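Local atomic coordinates of similar to hydroxylamine oxidoreductase (Kuenenia stuttgartiensis, PDB entry 6H5L), a protein that probably acts as a multiheme oxidoreductase, carrying several heme c groups in a large reductase complex of an anammox bacterium. Residues Y321-A329 with A415-Y423. Numbering follows the deposited sequence.
Sequences YPYGIKIIA and ADFLGEPVY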
ATOM      1  N   TYR A 321     -44.821 -39.588  37.973  1.00 36.90           N
ATOM      2  CA  TYR A 321     -43.413 -39.460  37.632  1.00 33.98           C
ATOM      3  C   TYR A 321     -42.672 -38.752  38.766  1.00 39.39           C
ATOM      4  O   TYR A 321     -43.221 -37.828  39.380  1.00 38.56           O
ATOM      5  CB  TYR A 321     -43.270 -38.677  36.321  1.00 29.96           C
ATOM      6  CG  TYR A 321     -41.854 -38.461  35.837  1.00 33.22           C
ATOM      7  CD1 TYR A 321     -41.123 -37.353  36.245  1.00 26.91           C
ATOM      8  CD2 TYR A 321     -41.251 -39.356  34.960  1.00 35.23           C
ATOM      9  CE1 TYR A 321     -39.832 -37.146  35.805  1.00 29.56           C
ATOM     10  CE2 TYR A 321     -39.957 -39.157  34.513  1.00 32.17           C
ATOM     11  CZ  TYR A 321     -39.253 -38.050  34.940  1.00 37.42           C
ATOM     12  OH  TYR A 321     -37.964 -37.840  34.504  1.00 34.62           O
ATOM     13  N   PRO A 322     -41.424 -39.147  39.073  1.00 37.51           N
ATOM     14  CA  PRO A 322     -40.600 -40.177  38.428  1.00 31.97           C
ATOM     15  C   PRO A 322     -40.698 -41.570  39.055  1.00 31.87           C
ATOM     16  O   PRO A 322     -39.711 -42.308  39.026  1.00 32.87           O
ATOM     17  CB  PRO A 322     -39.188 -39.624  38.600  1.00 28.01           C
ATOM     18  CG  PRO A 322     -39.244 -38.939  39.921  1.00 26.34           C
ATOM     19  CD  PRO A 322     -40.646 -38.383  40.065  1.00 30.97           C
ATOM     20  N   TYR A 323     -41.858 -41.910  39.620  1.00 30.40           N
ATOM     21  CA  TYR A 323     -42.152 -43.270  40.081  1.00 29.35           C
ATOM     22  C   TYR A 323     -41.180 -43.745  41.159  1.00 29.00           C
ATOM     23  O   TYR A 323     -40.865 -44.934  41.240  1.00 30.30           O
ATOM     24  CB  TYR A 323     -42.163 -44.257  38.908  1.00 22.69           C
ATOM     25  CG  TYR A 323     -42.804 -43.702  37.656  1.00 27.76           C
ATOM     26  CD1 TYR A 323     -44.172 -43.471  37.600  1.00 27.70           C
ATOM     27  CD2 TYR A 323     -42.043 -43.409  36.531  1.00 31.87           C
ATOM     28  CE1 TYR A 323     -44.764 -42.961  36.462  1.00 29.85           C
ATOM     29  CE2 TYR A 323     -42.628 -42.899  35.386  1.00 25.76           C
ATOM     30  CZ  TYR A 323     -43.990 -42.677  35.358  1.00 29.32           C
ATOM     31  OH  TYR A 323     -44.588 -42.170  34.227  1.00 30.35           O
ATOM     32  N   GLY A 324     -40.700 -42.831  42.000  1.00 28.30           N
ATOM     33  CA  GLY A 324     -39.782 -43.218  43.055  1.00 28.79           C
ATOM     34  C   GLY A 324     -38.438 -43.715  42.578  1.00 34.58           C
ATOM     35  O   GLY A 324     -37.758 -44.439  43.309  1.00 37.74           O
ATOM     36  N   ILE A 325     -38.034 -43.346  41.368  1.00 34.49           N
ATOM     37  CA  ILE A 325     -36.737 -43.734  40.826  1.00 31.98           C
ATOM     38  C   ILE A 325     -35.718 -42.675  41.223  1.00 38.07           C
ATOM     39  O   ILE A 325     -35.851 -41.503  40.856  1.00 41.23           O
ATOM     40  CB  ILE A 325     -36.798 -43.901  39.302  1.00 36.37           C
ATOM     41  CG1 ILE A 325     -37.777 -45.016  38.928  1.00 39.10           C
ATOM     42  CG2 ILE A 325     -35.414 -44.191  38.744  1.00 40.71           C
ATOM     43  CD1 ILE A 325     -38.046 -45.120  37.442  1.00 27.69           C
ATOM     44  N   LYS A 326     -34.698 -43.090  41.977  1.00 35.01           N
ATOM     45  CA  LYS A 326     -33.690 -42.145  42.448  1.00 41.66           C
ATOM     46  C   LYS A 326     -32.845 -41.594  41.305  1.00 41.12           C
ATOM     47  O   LYS A 326     -32.394 -40.444  41.369  1.00 48.92           O
ATOM     48  CB  LYS A 326     -32.789 -42.818  43.486  1.00 45.08           C
ATOM     49  CG  LYS A 326     -33.486 -43.235  44.777  1.00 47.29           C
ATOM     50  CD  LYS A 326     -33.808 -42.035  45.654  1.00 58.82           C
ATOM     51  CE  LYS A 326     -33.921 -42.432  47.120  1.00 67.81           C
ATOM     52  NZ  LYS A 326     -34.929 -43.503  47.344  1.00 58.44           N
ATOM     53  N   ILE A 327     -32.620 -42.393  40.260  1.00 44.55           N
ATOM     54  CA  ILE A 327     -31.680 -42.008  39.209  1.00 43.71           C
ATOM     55  C   ILE A 327     -32.220 -40.833  38.403  1.00 52.23           C
ATOM     56  O   ILE A 327     -31.618 -39.753  38.367  1.00 74.77           O
ATOM     57  CB  ILE A 327     -31.369 -43.208  38.298  1.00 47.87           C
ATOM     58  CG1 ILE A 327     -30.691 -44.327  39.088  1.00 41.20           C
ATOM     59  CG2 ILE A 327     -30.498 -42.773  37.128  1.00 58.10           C
ATOM     60  CD1 ILE A 327     -30.422 -45.571  38.265  1.00 50.05           C
ATOM     61  N   ILE A 328     -33.363 -41.029  37.742  1.00 47.48           N
ATOM     62  CA  ILE A 328     -33.842 -40.032  36.792  1.00 48.21           C
ATOM     63  C   ILE A 328     -34.276 -38.765  37.523  1.00 45.63           C
ATOM     64  O   ILE A 328     -34.593 -38.768  38.719  1.00 43.50           O
ATOM     65  CB  ILE A 328     -34.982 -40.596  35.929  1.00 40.35           C
ATOM     66  CG1 ILE A 328     -36.221 -40.875  36.783  1.00 45.10           C
ATOM     67  CG2 ILE A 328     -34.526 -41.862  35.222  1.00 33.09           C
ATOM     68  CD1 ILE A 328     -37.397 -41.414  35.985  1.00 39.99           C
ATOM     69  N   ALA A 329     -34.285 -37.662  36.782  1.00 42.96           N
ATOM     70  CA  ALA A 329     -34.609 -36.365  37.352  1.00 34.40           C
ATOM     71  C   ALA A 329     -36.099 -36.265  37.654  1.00 28.05           C
ATOM     72  O   ALA A 329     -36.940 -36.825  36.947  1.00 36.84           O
ATOM     73  CB  ALA A 329     -34.193 -35.244  36.398  1.00 30.12           C
ATOM     74  N   ALA A 415     -33.096 -51.353  44.810  1.00 34.10           N
ATOM     75  CA  ALA A 415     -33.955 -50.248  45.219  1.00 38.11           C
ATOM     76  C   ALA A 415     -33.165 -48.974  45.482  1.00 42.79           C
ATOM     77  O   ALA A 415     -33.745 -47.884  45.466  1.00 36.17           O
ATOM     78  CB  ALA A 415     -34.752 -50.629  46.466  1.00 32.80           C
ATOM     79  N   ASP A 416     -31.859 -49.089  45.734  1.00 44.86           N
ATOM     80  CA  ASP A 416     -31.027 -47.899  45.870  1.00 42.57           C
ATOM     81  C   ASP A 416     -31.002 -47.089  44.582  1.00 42.95           C
ATOM     82  O   ASP A 416     -30.840 -45.864  44.621  1.00 46.72           O
ATOM     83  CB  ASP A 416     -29.613 -48.303  46.292  1.00 49.14           C
ATOM     84  CG  ASP A 416     -28.716 -47.109  46.567  1.00 67.29           C
ATOM     85  OD1 ASP A 416     -29.138 -46.198  47.312  1.00 56.99           O
ATOM     86  OD2 ASP A 416     -27.579 -47.090  46.048  1.00 69.04           O
ATOM     87  N   PHE A 417     -31.168 -47.749  43.436  1.00 45.06           N
ATOM     88  CA  PHE A 417     -31.183 -47.075  42.144  1.00 38.15           C
ATOM     89  C   PHE A 417     -32.598 -46.717  41.698  1.00 43.02           C
ATOM     90  O   PHE A 417     -32.859 -45.580  41.299  1.00 36.88           O
ATOM     91  CB  PHE A 417     -30.514 -47.958  41.082  1.00 32.80           C
ATOM     92  CG  PHE A 417     -29.017 -48.038  41.205  1.00 35.97           C
ATOM     93  CD1 PHE A 417     -28.208 -47.106  40.575  1.00 42.65           C
ATOM     94  CD2 PHE A 417     -28.418 -49.054  41.935  1.00 31.66           C
ATOM     95  CE1 PHE A 417     -26.828 -47.177  40.676  1.00 43.58           C
ATOM     96  CE2 PHE A 417     -27.037 -49.130  42.040  1.00 38.97           C
ATOM     97  CZ  PHE A 417     -26.242 -48.191  41.410  1.00 46.44           C
ATOM     98  N   LEU A 418     -33.519 -47.675  41.768  1.00 29.16           N
ATOM     99  CA  LEU A 418     -34.834 -47.547  41.158  1.00 32.54           C
ATOM    100  C   LEU A 418     -35.962 -47.422  42.170  1.00 33.81           C
ATOM    101  O   LEU A 418     -37.111 -47.201  41.769  1.00 33.31           O
ATOM    102  CB  LEU A 418     -35.098 -48.735  40.237  1.00 28.14           C
ATOM    103  CG  LEU A 418     -33.972 -49.113  39.266  1.00 24.32           C
ATOM    104  CD1 LEU A 418     -34.339 -50.362  38.488  1.00 20.93           C
ATOM    105  CD2 LEU A 418     -33.653 -47.965  38.318  1.00 31.74           C
ATOM    106  N   GLY A 419     -35.673 -47.547  43.457  1.00 36.15           N
ATOM    107  CA  GLY A 419     -36.710 -47.583  44.463  1.00 32.12           C
ATOM    108  C   GLY A 419     -37.338 -48.960  44.586  1.00 39.01           C
ATOM    109  O   GLY A 419     -37.282 -49.792  43.682  1.00 32.62           O
ATOM    110  N   GLU A 420     -37.946 -49.199  45.747  1.00 38.35           N
ATOM    111  CA  GLU A 420     -38.557 -50.501  46.009  1.00 33.77           C
ATOM    112  C   GLU A 420     -39.659 -50.861  45.018  1.00 41.04           C
ATOM    113  O   GLU A 420     -39.604 -51.968  44.454  1.00 49.07           O
ATOM    114  CB  GLU A 420     -39.065 -50.544  47.455  1.00 41.99           C
ATOM    115  CG  GLU A 420     -39.939 -51.749  47.785  1.00 64.50           C
ATOM    116  CD  GLU A 420     -39.246 -53.078  47.543  1.00 63.86           C
ATOM    117  OE1 GLU A 420     -39.936 -54.042  47.145  1.00 64.65           O
ATOM    118  OE2 GLU A 420     -38.017 -53.162  47.751  1.00 59.79           O
ATOM    119  N   PRO A 421     -40.663 -50.014  44.750  1.00 39.74           N
ATOM    120  CA  PRO A 421     -41.749 -50.461  43.856  1.00 39.66           C
ATOM    121  C   PRO A 421     -41.290 -50.770  42.441  1.00 43.98           C
ATOM    122  O   PRO A 421     -41.803 -51.711  41.822  1.00 34.82           O
ATOM    123  CB  PRO A 421     -42.736 -49.283  43.891  1.00 33.44           C
ATOM    124  CG  PRO A 421     -41.913 -48.111  44.272  1.00 34.87           C
ATOM    125  CD  PRO A 421     -40.902 -48.641  45.239  1.00 37.76           C
ATOM    126  N   VAL A 422     -40.332 -50.011  41.908  1.00 39.79           N
ATOM    127  CA  VAL A 422     -39.890 -50.245  40.538  1.00 32.09           C
ATOM    128  C   VAL A 422     -38.982 -51.466  40.461  1.00 37.23           C
ATOM    129  O   VAL A 422     -39.065 -52.256  39.514  1.00 40.42           O
ATOM    130  CB  VAL A 422     -39.203 -48.988  39.978  1.00 42.40           C
ATOM    131  CG1 VAL A 422     -38.807 -49.200  38.525  1.00 26.92           C
ATOM    132  CG2 VAL A 422     -40.116 -47.787  40.110  1.00 35.45           C
ATOM    133  N   TYR A 423     -38.101 -51.647  41.448  1.00 42.84           N
ATOM    134  CA  TYR A 423     -37.222 -52.811  41.429  1.00 32.98           C
ATOM    135  C   TYR A 423     -37.981 -54.085  41.777  1.00 42.30           C
ATOM    136  O   TYR A 423     -37.682 -55.157  41.237  1.00 45.95           O
ATOM    137  CB  TYR A 423     -36.049 -52.612  42.388  1.00 37.44           C
ATOM    138  CG  TYR A 423     -35.085 -53.777  42.388  1.00 40.59           C
ATOM    139  CD1 TYR A 423     -34.194 -53.966  41.340  1.00 46.19           C
ATOM    140  CD2 TYR A 423     -35.071 -54.692  43.434  1.00 25.99           C
ATOM    141  CE1 TYR A 423     -33.316 -55.034  41.331  1.00 39.18           C
ATOM    142  CE2 TYR A 423     -34.195 -55.761  43.434  1.00 33.91           C
ATOM    143  CZ  TYR A 423     -33.320 -55.926  42.381  1.00 39.44           C
ATOM    144  OH  TYR A 423     -32.445 -56.989  42.377  1.00 43.26           O
TER
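The F417 ring meets I327 at its edge: I327 CD1 lies near the ring plane, 3.5 Å from F417 CD1. The two side chains approach obliquely, and W23 makes an edge-to-face contact with the same phenylalanine. Within 321-329, P322 CB sits over the centre of one face of the Y321 ring, and Y321 CA covers one face of the Y323 ring. I327 CG1 stands anti to its own carbonyl carbon (chi1 -63°), and from there I327 CD1 also reaches L418 CD2 at 4.0 Å. I325 is buried and touches both V422 and L418: I325 CG1 meets V422 CG2 at 3.8 Å, the side chains crossing at about a right angle, and I325 CG2 lies 4.2 Å from L418 CD2. With I325 cut back to an alanine, these two contacts would go, and the V422 methyl is likely to be less firmly packed. Two weak, bent backbone bonds converge on F417 O, from K326 N (3.2 Å) and I327 N (3.4 Å). The type I' turn P322-I325 brings G324 O to a CA-H...O contact with G419 CA, at the break between helices 415-418 and 420-429. The contact thus joins the long loop before helix 337-350 to this helix break. Since both bonds across it are weak and the contacts between its side chains are apolar, close packing probably contributes much of the hold.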